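Local coordinates for putative uronate isomerase (Thermotoga maritima, PDB 4NAR), which probably acts as an isomerase related to lactate racemase, its exact substrate being uncertain, at residues A106-G111 / L137-F142; K164-G169 / M209-I214; W323-G328 / R387-G392. One frame throughout, in Å; residues are numbered along the deposited sequence.

Contact 1 of 3, residues A106-G111 / L137-F142; sequences ALAFVG and LLFEDF
Phe139 lays the CD2, CE2 and CZ stretch of its ring against two residues of the strand 107-113, Ala108 and Val110. The methyl of Ala108 sits 3.6 Å from Phe139 CE2 and almost as near to CD2, while one branch of Val110 reaches the far end of the ring, CG1 lying 3.5 Å from Phe139 CZ. Both methyls come at the ring obliquely, and the valine and phenylalanine side chains cross at about a right angle. With CG set anti to the carbonyl carbon (chi1 -46°), the Phe139 ring extends toward the strand. Within its own segment the ring also receives Leu138 CB over the centre of one face, 3.8 Å above the plane, which probably limits how far the ring can shift. No hydrogen bond joins the two segments; adhesion here is wholly apolar. Val134 and Lys213 add further packing to Phe139, and backbone bonds tie Ala108 to Val134 and Val110 to Ile132. The example is that of a two-stranded antiparallel sheet, 107-113 paired with 130-135, its strands joined through helix 115-121, whose exit loop turns back so that an aromatic residue rests on Ala108 and Val110, two residues apart on strand 107-113.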
loop_
_atom_site.group_PDB
_atom_site.type_symbol
_atom_site.label_atom_id
_atom_site.label_comp_id
_atom_site.label_asym_id
_atom_site.label_seq_id
_atom_site.Cartn_x
_atom_site.Cartn_y
_atom_site.Cartn_z
ATOM N N ALA A 106 -11.646 -18.759 0.576
ATOM C CA ALA A 106 -11.803 -17.656 1.520
ATOM C C ALA A 106 -12.561 -16.458 0.905
ATOM O O ALA A 106 -12.965 -15.517 1.612
ATOM C CB ALA A 106 -10.449 -17.212 2.000
ATOM N N LEU A 107 -12.760 -16.502 -0.411
ATOM C CA LEU A 107 -13.269 -15.340 -1.127
ATOM C C LEU A 107 -14.713 -15.510 -1.567
ATOM O O LEU A 107 -15.185 -16.631 -1.790
ATOM C CB LEU A 107 -12.394 -15.051 -2.349
ATOM C CG LEU A 107 -10.895 -15.093 -2.039
ATOM C CD1 LEU A 107 -10.098 -15.134 -3.327
ATOM C CD2 LEU A 107 -10.462 -13.909 -1.144
ATOM N N ALA A 108 -15.408 -14.379 -1.682
ATOM C CA ALA A 108 -16.754 -14.356 -2.240
ATOM C C ALA A 108 -16.709 -13.638 -3.585
ATOM O O ALA A 108 -16.103 -12.563 -3.713
ATOM C CB ALA A 108 -17.744 -13.661 -1.280
ATOM N N PHE A 109 -17.335 -14.236 -4.590
ATOM C CA PHE A 109 -17.476 -13.582 -5.882
ATOM C C PHE A 109 -18.590 -12.540 -5.787
ATOM O O PHE A 109 -19.706 -12.871 -5.360
ATOM C CB PHE A 109 -17.852 -14.620 -6.931
ATOM C CG PHE A 109 -18.055 -14.045 -8.297
ATOM C CD1 PHE A 109 -16.978 -13.515 -8.996
ATOM C CD2 PHE A 109 -19.322 -14.022 -8.886
ATOM C CE1 PHE A 109 -17.148 -12.977 -10.269
ATOM C CE2 PHE A 109 -19.509 -13.484 -10.158
ATOM C CZ PHE A 109 -18.414 -12.964 -10.855
ATOM N N VAL A 110 -18.331 -11.293 -6.179
ATOM C CA VAL A 110 -19.428 -10.316 -6.139
ATOM C C VAL A 110 -19.926 -9.893 -7.526
ATOM O O VAL A 110 -21.033 -9.357 -7.658
ATOM C CB VAL A 110 -19.125 -9.043 -5.272
ATOM C CG1 VAL A 110 -18.622 -9.428 -3.889
ATOM C CG2 VAL A 110 -18.144 -8.121 -5.966
ATOM N N GLY A 111 -19.111 -10.131 -8.550
ATOM C CA GLY A 111 -19.448 -9.694 -9.898
ATOM C C GLY A 111 -18.204 -9.443 -10.729
ATOM O O GLY A 111 -17.090 -9.659 -10.247
ATOM N N LEU A 137 -15.805 -12.764 4.708
ATOM C CA LEU A 137 -16.189 -12.118 5.969
ATOM C C LEU A 137 -17.032 -10.860 5.783
ATOM O O LEU A 137 -17.940 -10.607 6.577
ATOM C CB LEU A 137 -14.977 -11.797 6.843
ATOM C CG LEU A 137 -14.523 -12.868 7.842
ATOM C CD1 LEU A 137 -13.148 -12.480 8.379
ATOM C CD2 LEU A 137 -15.519 -13.014 8.996
ATOM N N LEU A 138 -16.746 -10.082 4.739
ATOM C CA LEU A 138 -17.552 -8.898 4.433
ATOM C C LEU A 138 -19.054 -9.143 4.378
ATOM O O LEU A 138 -19.828 -8.205 4.574
ATOM C CB LEU A 138 -17.126 -8.264 3.113
ATOM C CG LEU A 138 -15.796 -7.527 3.215
ATOM C CD1 LEU A 138 -15.572 -6.733 1.936
ATOM C CD2 LEU A 138 -15.759 -6.636 4.464
ATOM N N PHE A 139 -19.467 -10.387 4.118
ATOM C CA PHE A 139 -20.882 -10.671 3.858
ATOM C C PHE A 139 -21.565 -11.536 4.904
ATOM O O PHE A 139 -22.688 -11.993 4.692
ATOM C CB PHE A 139 -21.052 -11.263 2.455
ATOM C CG PHE A 139 -20.282 -10.501 1.418
ATOM C CD1 PHE A 139 -20.695 -9.223 1.028
ATOM C CD2 PHE A 139 -19.113 -11.022 0.887
ATOM C CE1 PHE A 139 -19.964 -8.492 0.096
ATOM C CE2 PHE A 139 -18.371 -10.297 -0.046
ATOM C CZ PHE A 139 -18.796 -9.023 -0.442
ATOM N N GLU A 140 -20.889 -11.752 6.025
ATOM C CA GLU A 140 -21.481 -12.480 7.149
ATOM C C GLU A 140 -22.414 -11.577 7.962
ATOM O O GLU A 140 -22.556 -10.392 7.647
ATOM C CB GLU A 140 -20.389 -13.081 8.028
ATOM C CG GLU A 140 -19.219 -13.561 7.199
ATOM C CD GLU A 140 -18.689 -14.897 7.651
ATOM O OE1 GLU A 140 -18.820 -15.205 8.861
ATOM O OE2 GLU A 140 -18.149 -15.637 6.791
ATOM N N ASP A 141 -23.052 -12.134 8.990
ATOM C CA ASP A 141 -24.037 -11.377 9.769
ATOM C C ASP A 141 -23.425 -10.320 10.702
ATOM O O ASP A 141 -23.558 -10.411 11.926
ATOM C CB ASP A 141 -24.949 -12.333 10.562
ATOM C CG ASP A 141 -24.161 -13.311 11.454
ATOM O OD1 ASP A 141 -22.905 -13.294 11.422
ATOM O OD2 ASP A 141 -24.800 -14.113 12.184
ATOM N N PHE A 142 -22.766 -9.308 10.144
ATOM C CA PHE A 142 -22.242 -8.232 10.987
ATOM C C PHE A 142 -23.215 -7.067 11.086
ATOM O O PHE A 142 -23.935 -6.763 10.136
ATOM C CB PHE A 142 -20.861 -7.750 10.519
ATOM C CG PHE A 142 -19.763 -8.745 10.772
ATOM C CD1 PHE A 142 -19.357 -9.034 12.077
ATOM C CD2 PHE A 142 -19.153 -9.415 9.710
ATOM C CE1 PHE A 142 -18.356 -9.978 12.327
ATOM C CE2 PHE A 142 -18.140 -10.366 9.943
ATOM C CZ PHE A 142 -17.741 -10.647 11.254
#

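Contact 2 of 3, residues K164-G169 / M209-I214; sequences KIVIPG and MIFEKI. With SO4 (sulfate ion), chain C.
Apolar packing joins the two segments, and the terminal methyl of Ile210 takes part in two of its three meetings. CD1 of Ile210 lies 3.7 Å from Val166 CG1, the two side chains running antiparallel alongside each other, and 4.1 Å from Ile167 CD1. Val166 divides its branches between neighbours on the helix 198-213. With CG1 anti to the backbone N (chi1 180°) and turned to Ile210, the other branch is left to meet the edge of the Phe211 ring near its plane, Val166 CG2 lying 4.1 Å from Phe211 CE2. One face of that ring is occupied by Ile214 CD1, above its centre, and Phe245 meets the same ring from outside the two segments. Phe147 and Ile132 extend the buried surroundings of Val166 and Ile210 respectively.

The polar interaction lies on the side of the loop turned from the helix, at Lys164. This side chain runs out to a bend at chi4 (-92°), which turns Lys164 NZ into a hydrogen bond of 2.9 Å with O1 of a sulfate ion, probably taken from the crystallisation liquor. Arg41 and His154 also bind this anion. With Lys164 replaced by an alanine, the sulfate would probably lose one of its hydrogen-bonding partners and be held less firmly.

Hydrogen bonds between the segments are absent. The chemistry thus implies a loop anchored to the helix by dispersion and exclusion of water, while its lysine joins Arg41 and His154 in holding an anion; whether a natural ligand uses that site is not settled by the sulfate.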
loop_
_atom_site.group_PDB
_atom_site.type_symbol
_atom_site.label_atom_id
_atom_site.label_comp_id
_atom_site.label_asym_id
_atom_site.label_seq_id
_atom_site.Cartn_x
_atom_site.Cartn_y
_atom_site.Cartn_z
ATOM N N LYS A 164 -8.882 1.600 -0.956
ATOM C CA LYS A 164 -7.683 0.799 -1.150
ATOM C C LYS A 164 -7.584 -0.300 -0.070
ATOM O O LYS A 164 -6.998 -1.367 -0.292
ATOM C CB LYS A 164 -6.406 1.645 -1.183
ATOM C CG LYS A 164 -5.214 0.859 -1.762
ATOM C CD LYS A 164 -3.853 1.309 -1.190
ATOM C CE LYS A 164 -2.663 0.546 -1.834
ATOM N NZ LYS A 164 -2.269 -0.690 -1.065
ATOM N N ILE A 165 -8.180 -0.050 1.092
ATOM C CA ILE A 165 -8.222 -1.075 2.111
ATOM C C ILE A 165 -9.088 -2.273 1.691
ATOM O O ILE A 165 -8.871 -3.394 2.164
ATOM C CB ILE A 165 -8.692 -0.518 3.461
ATOM C CG1 ILE A 165 -8.497 -1.574 4.560
ATOM C CG2 ILE A 165 -10.141 -0.062 3.383
ATOM C CD1 ILE A 165 -8.465 -0.998 5.974
ATOM N N VAL A 166 -10.063 -2.058 0.808
ATOM C CA VAL A 166 -10.848 -3.181 0.313
ATOM C C VAL A 166 -10.076 -3.872 -0.819
ATOM O O VAL A 166 -9.887 -5.093 -0.805
ATOM C CB VAL A 166 -12.241 -2.740 -0.194
ATOM C CG1 VAL A 166 -13.020 -3.956 -0.706
ATOM C CG2 VAL A 166 -13.019 -2.007 0.902
ATOM N N ILE A 167 -9.626 -3.080 -1.792
ATOM C CA ILE A 167 -8.829 -3.575 -2.917
ATOM C C ILE A 167 -7.564 -2.723 -3.006
ATOM O O ILE A 167 -7.666 -1.514 -3.252
ATOM C CB ILE A 167 -9.579 -3.435 -4.251
ATOM C CG1 ILE A 167 -10.941 -4.138 -4.170
ATOM C CG2 ILE A 167 -8.742 -4.021 -5.397
ATOM C CD1 ILE A 167 -11.813 -3.882 -5.354
ATOM N N PRO A 168 -6.369 -3.343 -2.845
ATOM C CA PRO A 168 -6.121 -4.797 -2.766
ATOM C C PRO A 168 -6.297 -5.440 -1.388
ATOM O O PRO A 168 -6.202 -6.671 -1.303
ATOM C CB PRO A 168 -4.631 -4.912 -3.134
ATOM C CG PRO A 168 -4.031 -3.625 -2.562
ATOM C CD PRO A 168 -5.104 -2.570 -2.852
ATOM N N GLY A 169 -6.524 -4.630 -0.354
ATOM C CA GLY A 169 -6.480 -5.074 1.033
ATOM C C GLY A 169 -7.030 -6.456 1.372
ATOM O O GLY A 169 -6.353 -7.269 2.030
HETATM N N MSE A 209 -19.922 -2.700 -6.500
HETATM C CA MSE A 209 -20.586 -4.002 -6.482
HETATM C C MSE A 209 -20.432 -4.690 -5.118
HETATM O O MSE A 209 -21.304 -5.452 -4.681
HETATM C CB MSE A 209 -20.031 -4.891 -7.595
HETATM C CG MSE A 209 -20.775 -4.778 -8.921
HETATM SE SE MSE A 209 -19.783 -5.744 -10.302
HETATM C CE MSE A 209 -18.325 -4.465 -10.508
ATOM N N ILE A 210 -19.311 -4.412 -4.458
ATOM C CA ILE A 210 -19.041 -4.957 -3.135
ATOM C C ILE A 210 -19.982 -4.342 -2.104
ATOM O O ILE A 210 -20.675 -5.070 -1.383
ATOM C CB ILE A 210 -17.556 -4.727 -2.731
ATOM C CG1 ILE A 210 -16.634 -5.521 -3.663
ATOM C CG2 ILE A 210 -17.304 -5.078 -1.255
ATOM C CD1 ILE A 210 -15.161 -5.314 -3.402
ATOM N N PHE A 211 -20.022 -3.011 -2.028
ATOM C CA PHE A 211 -20.832 -2.359 -0.997
ATOM C C PHE A 211 -22.328 -2.584 -1.150
ATOM O O PHE A 211 -23.089 -2.522 -0.172
ATOM C CB PHE A 211 -20.496 -0.883 -0.878
ATOM C CG PHE A 211 -19.254 -0.636 -0.089
ATOM C CD1 PHE A 211 -19.329 -0.175 1.215
ATOM C CD2 PHE A 211 -18.004 -0.921 -0.639
ATOM C CE1 PHE A 211 -18.164 0.033 1.955
ATOM C CE2 PHE A 211 -16.856 -0.736 0.079
ATOM C CZ PHE A 211 -16.922 -0.255 1.380
ATOM N N GLU A 212 -22.734 -2.865 -2.380
ATOM C CA GLU A 212 -24.094 -3.291 -2.665
ATOM C C GLU A 212 -24.451 -4.564 -1.888
ATOM O O GLU A 212 -25.538 -4.664 -1.319
ATOM C CB GLU A 212 -24.237 -3.555 -4.157
ATOM C CG GLU A 212 -25.315 -2.727 -4.838
ATOM C CD GLU A 212 -25.990 -3.498 -5.958
ATOM O OE1 GLU A 212 -25.281 -4.233 -6.692
ATOM O OE2 GLU A 212 -27.228 -3.395 -6.084
ATOM N N LYS A 213 -23.543 -5.540 -1.866
ATOM C CA LYS A 213 -23.848 -6.824 -1.236
ATOM C C LYS A 213 -23.640 -6.845 0.294
ATOM O O LYS A 213 -24.165 -7.725 0.983
ATOM C CB LYS A 213 -23.079 -7.958 -1.918
ATOM C CG LYS A 213 -23.553 -8.251 -3.348
ATOM C CD LYS A 213 -25.029 -8.679 -3.367
ATOM C CE LYS A 213 -25.849 -7.826 -4.355
ATOM N NZ LYS A 213 -27.266 -7.631 -3.897
ATOM N N ILE A 214 -22.891 -5.879 0.824
ATOM C CA ILE A 214 -22.725 -5.756 2.277
ATOM C C ILE A 214 -24.015 -5.283 2.931
ATOM O O ILE A 214 -24.525 -4.219 2.586
ATOM C CB ILE A 214 -21.624 -4.742 2.646
ATOM C CG1 ILE A 214 -20.259 -5.256 2.188
ATOM C CG2 ILE A 214 -21.648 -4.428 4.157
ATOM C CD1 ILE A 214 -19.178 -4.206 2.277
HETATM S S SO4 C . 0.813 -0.408 0.798
HETATM O O1 SO4 C . -0.405 0.428 0.782
HETATM O O2 SO4 C . 0.571 -1.614 1.612
HETATM O O3 SO4 C . 1.218 -0.833 -0.553
HETATM O O4 SO4 C . 1.883 0.393 1.403
#

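Contact 3 of 3, residues W323-G328 / R387-G392; sequences WIREIG and RAVNLG
Two similar first torsions bring Arg325 and Val389 together: CG of Arg325 (chi1 -74°) and CG1 of Val389 (chi1 -59°) each stand anti to their own carbonyl carbon, and these are the atoms that touch, 3.9 Å apart. The valine methyl also lies 3.9 Å from Arg325 CA, resting against the root of the arginine rather than its charged end. The two side chains cross at a slant. Beyond CG the arginine bends at chi3, and its guanidinium leads away from the valine to a salt bridge between NH2 and Asp321 OD2, one turn earlier on the same helix. The aliphatic part of Arg325 is thus used for packing and its charge for a partner within helix 318-327.

At the other side of the contact the backbones themselves come close. Gly328 CA lies 3.7 Å from Val389 O, and the two CA atoms are 4.1 Å apart. Gly328 is the first residue past its helix, with positive phi (69°). A side chain there would point at the 387-392 segment, close to Val389 O, so both the backbone angle and the tight approach suit a residue that has none.

The second helix ends in a Schellman motif, in which Asn390, also at positive phi, is the C-prime residue. Leu391 N returns to Cys386 O, and Asn390 N bonds to Arg387 O at 2.8 Å. Two helix ends therefore meet here, the close of 318-327 against the close of 383-388.

Polar bonds to the residue following Gly328 fasten the same junction: Asn390 ND2 donates to Tyr329 O, and the backbones of Val389 and Tyr329 are hydrogen-bonded. Phe314 packs on Val389 as well.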
loop_
_atom_site.group_PDB
_atom_site.type_symbol
_atom_site.label_atom_id
_atom_site.label_comp_id
_atom_site.label_asym_id
_atom_site.label_seq_id
_atom_site.Cartn_x
_atom_site.Cartn_y
_atom_site.Cartn_z
ATOM N N TRP A 323 9.028 -15.681 -8.982
ATOM C CA TRP A 323 8.675 -14.912 -10.165
ATOM C C TRP A 323 9.511 -13.649 -10.303
ATOM O O TRP A 323 10.010 -13.352 -11.392
ATOM C CB TRP A 323 7.191 -14.583 -10.159
ATOM C CG TRP A 323 6.351 -15.761 -10.520
ATOM C CD1 TRP A 323 6.751 -16.881 -11.209
ATOM C CD2 TRP A 323 4.957 -15.948 -10.222
ATOM N NE1 TRP A 323 5.689 -17.749 -11.356
ATOM C CE2 TRP A 323 4.576 -17.201 -10.763
ATOM C CE3 TRP A 323 3.995 -15.179 -9.554
ATOM C CZ2 TRP A 323 3.260 -17.701 -10.654
ATOM C CZ3 TRP A 323 2.688 -15.676 -9.445
ATOM C CH2 TRP A 323 2.336 -16.927 -9.995
ATOM N N ILE A 324 9.664 -12.916 -9.203
ATOM C CA ILE A 324 10.507 -11.725 -9.195
ATOM C C ILE A 324 11.930 -12.023 -9.677
ATOM O O ILE A 324 12.461 -11.301 -10.533
ATOM C CB ILE A 324 10.564 -11.072 -7.802
ATOM C CG1 ILE A 324 9.199 -10.459 -7.455
ATOM C CG2 ILE A 324 11.668 -10.019 -7.765
ATOM C CD1 ILE A 324 8.959 -10.296 -5.976
ATOM N N ARG A 325 12.530 -13.084 -9.135
ATOM C CA ARG A 325 13.878 -13.508 -9.516
ATOM C C ARG A 325 13.974 -13.999 -10.973
ATOM O O ARG A 325 15.009 -13.821 -11.614
ATOM C CB ARG A 325 14.400 -14.587 -8.557
ATOM C CG ARG A 325 14.812 -14.062 -7.182
ATOM C CD ARG A 325 15.345 -15.176 -6.255
ATOM N NE ARG A 325 14.270 -15.881 -5.549
ATOM C CZ ARG A 325 13.906 -17.150 -5.767
ATOM N NH1 ARG A 325 14.536 -17.881 -6.679
ATOM N NH2 ARG A 325 12.911 -17.691 -5.061
ATOM N N GLU A 326 12.910 -14.617 -11.490
ATOM C CA GLU A 326 12.878 -15.028 -12.898
ATOM C C GLU A 326 13.029 -13.836 -13.849
ATOM O O GLU A 326 13.945 -13.793 -14.682
ATOM C CB GLU A 326 11.578 -15.770 -13.225
ATOM C CG GLU A 326 11.732 -17.281 -13.382
ATOM C CD GLU A 326 10.525 -18.067 -12.846
ATOM O OE1 GLU A 326 9.364 -17.639 -13.094
ATOM O OE2 GLU A 326 10.743 -19.111 -12.174
ATOM N N ILE A 327 12.123 -12.871 -13.734
ATOM C CA ILE A 327 12.133 -11.743 -14.651
ATOM C C ILE A 327 13.212 -10.696 -14.296
ATOM O O ILE A 327 13.807 -10.087 -15.188
ATOM C CB ILE A 327 10.719 -11.095 -14.768
ATOM C CG1 ILE A 327 10.638 -10.173 -15.991
ATOM C CG2 ILE A 327 10.296 -10.381 -13.458
ATOM C CD1 ILE A 327 9.353 -9.377 -16.045
ATOM N N GLY A 328 13.467 -10.493 -13.002
ATOM C CA GLY A 328 14.424 -9.480 -12.575
ATOM C C GLY A 328 13.925 -8.060 -12.840
ATOM O O GLY A 328 12.813 -7.841 -13.372
ATOM N N ARG A 387 22.758 -8.892 -8.318
ATOM C CA ARG A 387 23.023 -8.642 -9.727
ATOM C C ARG A 387 22.241 -9.635 -10.592
ATOM O O ARG A 387 21.796 -9.282 -11.688
ATOM C CB ARG A 387 24.520 -8.574 -10.052
ATOM C CG ARG A 387 25.247 -9.884 -10.217
ATOM C CD ARG A 387 26.515 -9.661 -11.047
ATOM N NE ARG A 387 27.548 -8.922 -10.310
ATOM C CZ ARG A 387 28.670 -9.473 -9.840
ATOM N NH1 ARG A 387 28.919 -10.762 -10.048
ATOM N NH2 ARG A 387 29.559 -8.735 -9.176
ATOM N N ALA A 388 22.021 -10.836 -10.052
ATOM C CA ALA A 388 21.150 -11.844 -10.665
ATOM C C ALA A 388 19.781 -11.272 -11.049
ATOM O O ALA A 388 19.206 -11.668 -12.063
ATOM C CB ALA A 388 20.979 -13.048 -9.724
ATOM N N VAL A 389 19.266 -10.336 -10.247
ATOM C CA VAL A 389 17.947 -9.743 -10.508
ATOM C C VAL A 389 18.108 -8.346 -11.081
ATOM O O VAL A 389 17.153 -7.546 -11.096
ATOM C CB VAL A 389 17.050 -9.711 -9.232
ATOM C CG1 VAL A 389 16.845 -11.133 -8.708
ATOM C CG2 VAL A 389 17.650 -8.784 -8.119
ATOM N N ASN A 390 19.330 -8.058 -11.534
ATOM C CA ASN A 390 19.622 -6.807 -12.250
ATOM C C ASN A 390 19.622 -5.533 -11.368
ATOM O O ASN A 390 19.368 -4.414 -11.846
ATOM C CB ASN A 390 18.673 -6.638 -13.440
ATOM C CG ASN A 390 19.311 -5.887 -14.588
ATOM O OD1 ASN A 390 20.509 -6.062 -14.869
ATOM N ND2 ASN A 390 18.519 -5.028 -15.259
ATOM N N LEU A 391 19.941 -5.712 -10.091
ATOM C CA LEU A 391 20.042 -4.596 -9.152
ATOM C C LEU A 391 21.493 -4.422 -8.651
ATOM O O LEU A 391 22.294 -5.366 -8.700
ATOM C CB LEU A 391 19.094 -4.833 -7.969
ATOM C CG LEU A 391 17.774 -4.042 -7.914
ATOM C CD1 LEU A 391 17.281 -3.616 -9.283
ATOM C CD2 LEU A 391 16.669 -4.804 -7.138
ATOM N N GLY A 392 21.822 -3.226 -8.158
ATOM C CA GLY A 392 23.132 -2.975 -7.580
ATOM C C GLY A 392 23.255 -3.497 -6.155
ATOM O O GLY A 392 22.270 -3.978 -5.572
#

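How the contacts relate
Contacts 1 and 2 adjoin, their centres 9 Å apart, and share the end of helix 198-213 as a common wall. Val110 CG2 packs on Ile210 CG1 at 3.8 Å, and Phe139 CE1 lies 3.7 Å from Lys213 CB, so that the two-stranded sheet, the loop after it and the 164-169 loop all pack on one helix. Contact 3 stands apart, its centre 33 Å from contact 2 and 37 Å from contact 1, with about 14 Å between nearest atoms in either case; it joins two helix ends much later in the chain. The three follow one another in series. Contact 2 alone includes the sulfate, which marks an anion site without identifying an active site.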